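Gram-negative insecticidal protein (Chromobacterium piscinae, PDB 6FBM) acts as an insecticidal toxin of the MACPF and beta-tripod families, and probably kills by forming pores in membranes, as many MACPF relatives do. Local coordinates at residues Ala446-Leu451 / Gly503-Val508; Ile50-Arg55 / Ser265-Ala270. All coordinates share one frame; numbering follows the deposited sequence.

The two contacts lie far apart in the elongated chain, on opposite sides of its centre: their own centres are 62 Å apart and their nearest atoms about 48 Å. Contact 2 (50-55 with 265-270) holds a beta hairpin near the N-terminus against a helix of the MACPF part, and the second subunit of the assembly reaches it. Contact 1 (446-451 with 503-508) is a buried strand pair in the C-terminal part, probably the beta-tripod, and is untouched by other chains. Along the sequence they follow in series, contact 2 first. Contact 1 combines backbone bonds, two waters and a small apolar cluster; contact 2 is made by side chains, with a salt bridge.

Contact 1 of 2, residues Ala446-Leu451 / Gly503-Val508; sequences ADVQTL and GSIACV
Ala-446 and Cys-507 form an antiparallel hydrogen-bonded pair, their CA atoms 5.3 Å apart and their backbones joined by two nearly straight bonds: Ala-446 N to Cys-507 O at 2.7 Å, and Cys-507 N to Ala-446 O at 2.9 Å. The CB atoms of this pair lie on one face of the two-stranded sheet made by 445-447 and 506-508. Beyond the pair the chains separate, and Val-448 turns one methyl, CG2, toward the other strand, 3.9 Å from Ile-505 CG2 and 4.0 Å from Cys-507 SG. With CG1 of Val-448 anti to its backbone N (chi1 177°), CG2 falls beside that N and faces strand 506-508. The Val-448 and Ile-505 side chains run side by side. The strand pair lies next to the three-stranded sheet whose first strand, 450-457, follows in the chain, and Pro-472 of that sheet packs against both Val-448 and Cys-507. A classic beta bulge opens strand 450-457, Gln-449 and Thr-450 being paired with the single residue Gly-473. Two waters continue the join where direct bonding stops. One donates to Asp-447 OD1 and Ile-505 O and accepts from Gly-503 N; the other accepts from Val-448 N, 2.7 Å away, and donates to Ile-505 O, which therefore receives both waters.

Contact 2 of 2, residues Ile50-Arg55 / Ser265-Ala270; sequences IEIEGR and SLLDYA
Arg-55 reaches from the hairpin 47-60 to the last turn of helix 255-269, where Leu-267 and Asp-268 meet different parts of its guanidinium. The close packing is here: Leu-267 CD2 sits over one face of the group, offset toward the rim, 3.6 Å from Arg-55 NE. Asp-268 comes to the edge in a salt bridge, the two planes 24° apart. The position of its OD1 is less sure, and so are the bonds it takes, 2.8 Å from Arg-55 NH1 and 2.9 Å from Arg-55 NH2; their bend, 151° and 140°, is consistent with one oxygen shared by two N-H groups. Glu-53 CA and Leu-267 CA, the nearest across the contact, are 9.1 Å apart. The type I' turn from Ile-52 ends at Arg-55, whose side chain, extended from CG to NE, bridges the distance to the helix. Leu-267 CD1 makes a longer contact, 4.4 Å from Ile-52 CG2, closed in by Trp-131 and Tyr-57, which touch both residues. The solvent side belongs to Glu-53, exposed and bringing only CB near Leu-267 CD2. Thr-58 and Leu-47 of the second subunit pack on Arg-55 and Asp-268 respectively. Hairpin and helix end are thus joined by opposite charges beside a leucine, and the carboxylate probably steadies the positive charge of Arg-55 close to the subunit interface.

Contact 1 of 2, residues Ala446-Leu451 / Gly503-Val508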
ATOM      1  N   ALA A 446      53.961  13.923  39.423  1.00 24.95           N
ATOM      2  CA  ALA A 446      55.320  13.415  39.235  1.00 25.01           C
ATOM      3  C   ALA A 446      55.793  12.821  40.557  1.00 24.78           C
ATOM      4  O   ALA A 446      55.597  13.435  41.610  1.00 25.30           O
ATOM      5  CB  ALA A 446      56.242  14.541  38.813  1.00 24.04           C
ATOM      6  N   ASP A 447      56.426  11.649  40.497  1.00 24.06           N
ATOM      7  CA  ASP A 447      57.048  11.036  41.682  1.00 25.05           C
ATOM      8  C   ASP A 447      57.986  12.020  42.366  1.00 25.36           C
ATOM      9  O   ASP A 447      58.606  12.864  41.702  1.00 24.58           O
ATOM     10  CB  ASP A 447      57.862   9.788  41.293  1.00 24.64           C
ATOM     11  CG  ASP A 447      56.999   8.660  40.757  1.00 24.91           C
ATOM     12  OD1 ASP A 447      55.782   8.603  41.077  1.00 24.38           O
ATOM     13  OD2 ASP A 447      57.567   7.816  40.035  1.00 24.36           O
ATOM     14  N   VAL A 448      58.089  11.928  43.691  1.00 25.87           N
ATOM     15  CA  VAL A 448      58.966  12.852  44.421  1.00 24.80           C
ATOM     16  C   VAL A 448      60.422  12.572  44.017  1.00 24.30           C
ATOM     17  O   VAL A 448      60.836  11.426  43.916  1.00 23.37           O
ATOM     18  CB  VAL A 448      58.767  12.786  45.942  1.00 24.01           C
ATOM     19  CG1 VAL A 448      59.737  13.708  46.656  1.00 23.72           C
ATOM     20  CG2 VAL A 448      57.350  13.193  46.302  1.00 24.61           C
ATOM     21  N   GLN A 449      61.155  13.653  43.747  1.00 25.39           N
ATOM     22  CA  GLN A 449      62.565  13.598  43.365  1.00 26.13           C
ATOM     23  C   GLN A 449      63.472  14.115  44.486  1.00 28.20           C
ATOM     24  O   GLN A 449      64.407  13.427  44.901  1.00 31.64           O
ATOM     25  CB  GLN A 449      62.781  14.374  42.075  1.00 23.90           C
ATOM     26  CG  GLN A 449      62.158  13.679  40.883  1.00 23.06           C
ATOM     27  CD  GLN A 449      62.603  14.251  39.560  1.00 24.22           C
ATOM     28  OE1 GLN A 449      62.680  15.474  39.374  1.00 22.25           O
ATOM     29  NE2 GLN A 449      62.933  13.351  38.627  1.00 24.87           N
ATOM     30  N   THR A 450      63.162  15.307  44.985  1.00 28.50           N
ATOM     31  CA  THR A 450      63.896  15.904  46.081  1.00 27.32           C
ATOM     32  C   THR A 450      63.037  15.998  47.333  1.00 27.83           C
ATOM     33  O   THR A 450      61.806  15.977  47.277  1.00 25.37           O
ATOM     34  CB  THR A 450      64.321  17.323  45.726  1.00 28.31           C
ATOM     35  OG1 THR A 450      63.156  18.093  45.405  1.00 31.91           O
ATOM     36  CG2 THR A 450      65.263  17.306  44.529  1.00 30.82           C
ATOM     37  N   LEU A 451      63.728  16.103  48.467  1.00 27.30           N
ATOM     38  CA  LEU A 451      63.138  16.415  49.758  1.00 25.00           C
ATOM     39  C   LEU A 451      64.079  17.453  50.369  1.00 25.31           C
ATOM     40  O   LEU A 451      65.225  17.149  50.665  1.00 26.15           O
ATOM     41  CB  LEU A 451      63.034  15.157  50.616  1.00 23.31           C
ATOM     42  CG  LEU A 451      61.929  14.147  50.229  1.00 22.20           C
ATOM     43  CD1 LEU A 451      62.186  12.749  50.770  1.00 20.66           C
ATOM     44  CD2 LEU A 451      60.562  14.625  50.711  1.00 23.32           C
ATOM     45  N   GLY A 503      54.731   5.783  44.504  1.00 26.88           N
ATOM     46  CA  GLY A 503      53.448   5.081  44.513  1.00 26.45           C
ATOM     47  C   GLY A 503      52.447   5.574  45.540  1.00 25.59           C
ATOM     48  O   GLY A 503      51.286   5.214  45.467  1.00 29.49           O
ATOM     49  N   SER A 504      52.880   6.397  46.486  1.00 23.78           N
ATOM     50  CA  SER A 504      52.046   6.881  47.587  1.00 22.71           C
ATOM     51  C   SER A 504      51.975   8.408  47.625  1.00 21.06           C
ATOM     52  O   SER A 504      50.902   8.984  47.634  1.00 21.00           O
ATOM     53  CB  SER A 504      52.611   6.373  48.902  1.00 22.86           C
ATOM     54  OG  SER A 504      52.352   5.001  49.050  1.00 24.18           O
ATOM     55  N   ILE A 505      53.130   9.047  47.677  1.00 19.69           N
ATOM     56  CA  ILE A 505      53.233  10.486  47.712  1.00 18.91           C
ATOM     57  C   ILE A 505      53.794  10.946  46.397  1.00 19.05           C
ATOM     58  O   ILE A 505      54.648  10.280  45.819  1.00 18.73           O
ATOM     59  CB  ILE A 505      54.154  10.974  48.862  1.00 19.06           C
ATOM     60  CG1 ILE A 505      53.552  10.625  50.227  1.00 19.20           C
ATOM     61  CG2 ILE A 505      54.457  12.469  48.756  1.00 18.67           C
ATOM     62  CD1 ILE A 505      52.359  11.499  50.582  1.00 20.55           C
ATOM     63  N   ALA A 506      53.324  12.103  45.942  1.00 19.24           N
ATOM     64  CA  ALA A 506      53.822  12.704  44.717  1.00 19.02           C
ATOM     65  C   ALA A 506      53.725  14.220  44.773  1.00 19.13           C
ATOM     66  O   ALA A 506      53.257  14.791  45.771  1.00 21.02           O
ATOM     67  CB  ALA A 506      53.067  12.158  43.527  1.00 18.57           C
ATOM     68  N   CYS A 507      54.213  14.866  43.716  1.00 18.56           N
ATOM     69  CA  CYS A 507      54.041  16.300  43.505  1.00 18.75           C
ATOM     70  C   CYS A 507      53.213  16.525  42.252  1.00 17.85           C
ATOM     71  O   CYS A 507      53.289  15.749  41.307  1.00 17.59           O
ATOM     72  CB  CYS A 507      55.388  16.983  43.341  1.00 20.04           C
ATOM     73  SG  CYS A 507      56.504  16.705  44.700  1.00 22.75           S
ATOM     74  N   VAL A 508      52.463  17.621  42.244  1.00 17.19           N
ATOM     75  CA  VAL A 508      51.513  17.894  41.190  1.00 16.48           C
ATOM     76  C   VAL A 508      52.166  18.766  40.127  1.00 17.73           C
ATOM     77  O   VAL A 508      52.737  19.810  40.446  1.00 16.28           O
ATOM     78  CB  VAL A 508      50.198  18.506  41.729  1.00 16.24           C
ATOM     79  CG1 VAL A 508      50.377  19.874  42.419  1.00 15.34           C
ATOM     80  CG2 VAL A 508      49.146  18.557  40.629  1.00 16.28           C
TER
HETATM   81  O   HOH W   1      54.650   8.554  43.589  1.00 17.06           O
HETATM   82  O   HOH W   2      57.255   9.598  44.850  1.00 22.59           O

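Contact 2 of 2, residues Ile50-Arg55 / Ser265-Ala270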
ATOM      1  N   ILE A  50      22.027 -12.088  -9.600  1.00 19.24           N
ATOM      2  CA  ILE A  50      22.434 -12.900  -8.474  1.00 19.16           C
ATOM      3  C   ILE A  50      21.228 -13.073  -7.549  1.00 18.64           C
ATOM      4  O   ILE A  50      20.415 -12.153  -7.394  1.00 17.90           O
ATOM      5  CB  ILE A  50      23.615 -12.227  -7.744  1.00 20.08           C
ATOM      6  CG1 ILE A  50      24.217 -13.138  -6.711  1.00 20.32           C
ATOM      7  CG2 ILE A  50      23.207 -10.864  -7.131  1.00 21.15           C
ATOM      8  CD1 ILE A  50      25.198 -12.438  -5.782  1.00 20.76           C
ATOM      9  N   GLU A  51      21.127 -14.262  -6.952  1.00 19.84           N
ATOM     10  CA  GLU A  51      20.141 -14.566  -5.942  1.00 21.65           C
ATOM     11  C   GLU A  51      20.746 -14.429  -4.540  1.00 20.25           C
ATOM     12  O   GLU A  51      21.797 -14.992  -4.239  1.00 20.28           O
ATOM     13  CB  GLU A  51      19.592 -15.967  -6.146  1.00 24.78           C
ATOM     14  CG  GLU A  51      18.185 -16.181  -5.556  1.00 27.11           C
ATOM     15  CD  GLU A  51      18.142 -17.297  -4.534  1.00 30.96           C
ATOM     16  OE1 GLU A  51      17.347 -18.248  -4.788  1.00 34.90           O
ATOM     17  OE2 GLU A  51      18.825 -17.178  -3.457  1.00 31.23           O
ATOM     18  N   ILE A  52      20.089 -13.626  -3.714  1.00 18.83           N
ATOM     19  CA  ILE A  52      20.495 -13.363  -2.362  1.00 18.56           C
ATOM     20  C   ILE A  52      19.254 -13.491  -1.491  1.00 20.17           C
ATOM     21  O   ILE A  52      18.371 -12.633  -1.524  1.00 19.42           O
ATOM     22  CB  ILE A  52      21.072 -11.955  -2.237  1.00 17.59           C
ATOM     23  CG1 ILE A  52      22.368 -11.853  -3.047  1.00 17.23           C
ATOM     24  CG2 ILE A  52      21.329 -11.579  -0.789  1.00 18.09           C
ATOM     25  CD1 ILE A  52      22.971 -10.478  -3.104  1.00 17.19           C
ATOM     26  N   GLU A  53      19.190 -14.562  -0.715  1.00 22.64           N
ATOM     27  CA  GLU A  53      18.074 -14.834   0.181  1.00 25.90           C
ATOM     28  C   GLU A  53      16.720 -14.703  -0.497  1.00 23.73           C
ATOM     29  O   GLU A  53      15.866 -13.951  -0.044  1.00 21.61           O
ATOM     30  CB  GLU A  53      18.106 -13.895   1.396  1.00 31.88           C
ATOM     31  CG  GLU A  53      19.208 -14.213   2.400  1.00 36.82           C
ATOM     32  CD  GLU A  53      18.932 -13.584   3.745  1.00 39.79           C
ATOM     33  OE1 GLU A  53      17.742 -13.502   4.135  1.00 38.23           O
ATOM     34  OE2 GLU A  53      19.916 -13.173   4.408  1.00 52.45           O
ATOM     35  N   GLY A  54      16.562 -15.409  -1.601  1.00 21.49           N
ATOM     36  CA  GLY A  54      15.296 -15.499  -2.285  1.00 20.09           C
ATOM     37  C   GLY A  54      15.025 -14.380  -3.261  1.00 19.96           C
ATOM     38  O   GLY A  54      14.114 -14.496  -4.060  1.00 21.09           O
ATOM     39  N   ARG A  55      15.803 -13.305  -3.229  1.00 18.46           N
ATOM     40  CA  ARG A  55      15.563 -12.182  -4.114  1.00 18.39           C
ATOM     41  C   ARG A  55      16.600 -12.066  -5.218  1.00 18.23           C
ATOM     42  O   ARG A  55      17.742 -12.415  -5.029  1.00 16.56           O
ATOM     43  CB  ARG A  55      15.558 -10.888  -3.323  1.00 18.14           C
ATOM     44  CG  ARG A  55      14.632 -10.883  -2.149  1.00 18.55           C
ATOM     45  CD  ARG A  55      14.801  -9.548  -1.465  1.00 19.41           C
ATOM     46  NE  ARG A  55      14.023  -9.400  -0.232  1.00 20.46           N
ATOM     47  CZ  ARG A  55      13.842  -8.247   0.395  1.00 21.00           C
ATOM     48  NH1 ARG A  55      14.345  -7.095  -0.076  1.00 21.73           N
ATOM     49  NH2 ARG A  55      13.155  -8.220   1.527  1.00 21.51           N
ATOM     50  N   SER A 265      15.583  -5.415   9.028  1.00 21.71           N
ATOM     51  CA  SER A 265      15.396  -4.457   7.945  1.00 20.77           C
ATOM     52  C   SER A 265      16.585  -4.353   6.969  1.00 20.16           C
ATOM     53  O   SER A 265      16.462  -3.737   5.920  1.00 22.86           O
ATOM     54  CB  SER A 265      15.145  -3.044   8.500  1.00 21.58           C
ATOM     55  OG  SER A 265      16.367  -2.321   8.755  1.00 21.58           O
ATOM     56  N   LEU A 266      17.746  -4.905   7.314  1.00 18.11           N
ATOM     57  CA  LEU A 266      18.970  -4.581   6.587  1.00 16.29           C
ATOM     58  C   LEU A 266      18.914  -4.857   5.109  1.00 15.42           C
ATOM     59  O   LEU A 266      19.427  -4.072   4.315  1.00 15.21           O
ATOM     60  CB  LEU A 266      20.178  -5.283   7.201  1.00 16.16           C
ATOM     61  CG  LEU A 266      20.516  -4.771   8.591  1.00 16.34           C
ATOM     62  CD1 LEU A 266      21.630  -5.618   9.137  1.00 16.35           C
ATOM     63  CD2 LEU A 266      20.860  -3.302   8.560  1.00 16.11           C
ATOM     64  N   LEU A 267      18.229  -5.934   4.715  1.00 15.15           N
ATOM     65  CA  LEU A 267      18.141  -6.245   3.297  1.00 15.29           C
ATOM     66  C   LEU A 267      17.483  -5.176   2.463  1.00 15.34           C
ATOM     67  O   LEU A 267      17.829  -4.980   1.300  1.00 17.84           O
ATOM     68  CB  LEU A 267      17.481  -7.590   3.055  1.00 15.64           C
ATOM     69  CG  LEU A 267      17.727  -8.228   1.647  1.00 15.75           C
ATOM     70  CD1 LEU A 267      19.193  -8.342   1.248  1.00 14.49           C
ATOM     71  CD2 LEU A 267      17.066  -9.595   1.622  1.00 16.25           C
ATOM     72  N   ASP A 268      16.545  -4.476   3.042  1.00 15.04           N
ATOM     73  CA  ASP A 268      15.779  -3.453   2.338  1.00 15.04           C
ATOM     74  C   ASP A 268      16.456  -2.094   2.451  1.00 15.05           C
ATOM     75  O   ASP A 268      16.155  -1.177   1.682  1.00 15.85           O
ATOM     76  CB  ASP A 268      14.344  -3.355   2.880  1.00 14.90           C
ATOM     77  CG  ASP A 268      13.624  -4.709   2.940  1.00 15.18           C
ATOM     78  OD1 ASP A 268      13.573  -5.323   1.888  1.00 15.34           O
ATOM     79  OD2 ASP A 268      13.129  -5.170   3.993  1.00 14.65           O
ATOM     80  N   TYR A 269      17.363  -1.937   3.407  1.00 15.58           N
ATOM     81  CA  TYR A 269      18.014  -0.657   3.632  1.00 15.33           C
ATOM     82  C   TYR A 269      19.524  -0.725   3.568  1.00 14.31           C
ATOM     83  O   TYR A 269      20.188   0.140   4.118  1.00 14.30           O
ATOM     84  CB  TYR A 269      17.611  -0.149   5.006  1.00 15.54           C
ATOM     85  CG  TYR A 269      16.169   0.205   5.104  1.00 16.98           C
ATOM     86  CD1 TYR A 269      15.746   1.480   4.743  1.00 17.02           C
ATOM     87  CD2 TYR A 269      15.222  -0.709   5.563  1.00 17.66           C
ATOM     88  CE1 TYR A 269      14.429   1.853   4.873  1.00 17.48           C
ATOM     89  CE2 TYR A 269      13.890  -0.350   5.672  1.00 17.51           C
ATOM     90  CZ  TYR A 269      13.503   0.938   5.347  1.00 18.07           C
ATOM     91  OH  TYR A 269      12.188   1.333   5.482  1.00 19.15           O
ATOM     92  N   ALA A 270      20.070  -1.761   2.928  1.00 13.70           N
ATOM     93  CA  ALA A 270      21.512  -1.968   2.904  1.00 13.93           C
ATOM     94  C   ALA A 270      22.224  -0.860   2.150  1.00 13.26           C
ATOM     95  O   ALA A 270      21.724  -0.397   1.137  1.00 12.51           O
ATOM     96  CB  ALA A 270      21.848  -3.309   2.287  1.00 14.09           C
TER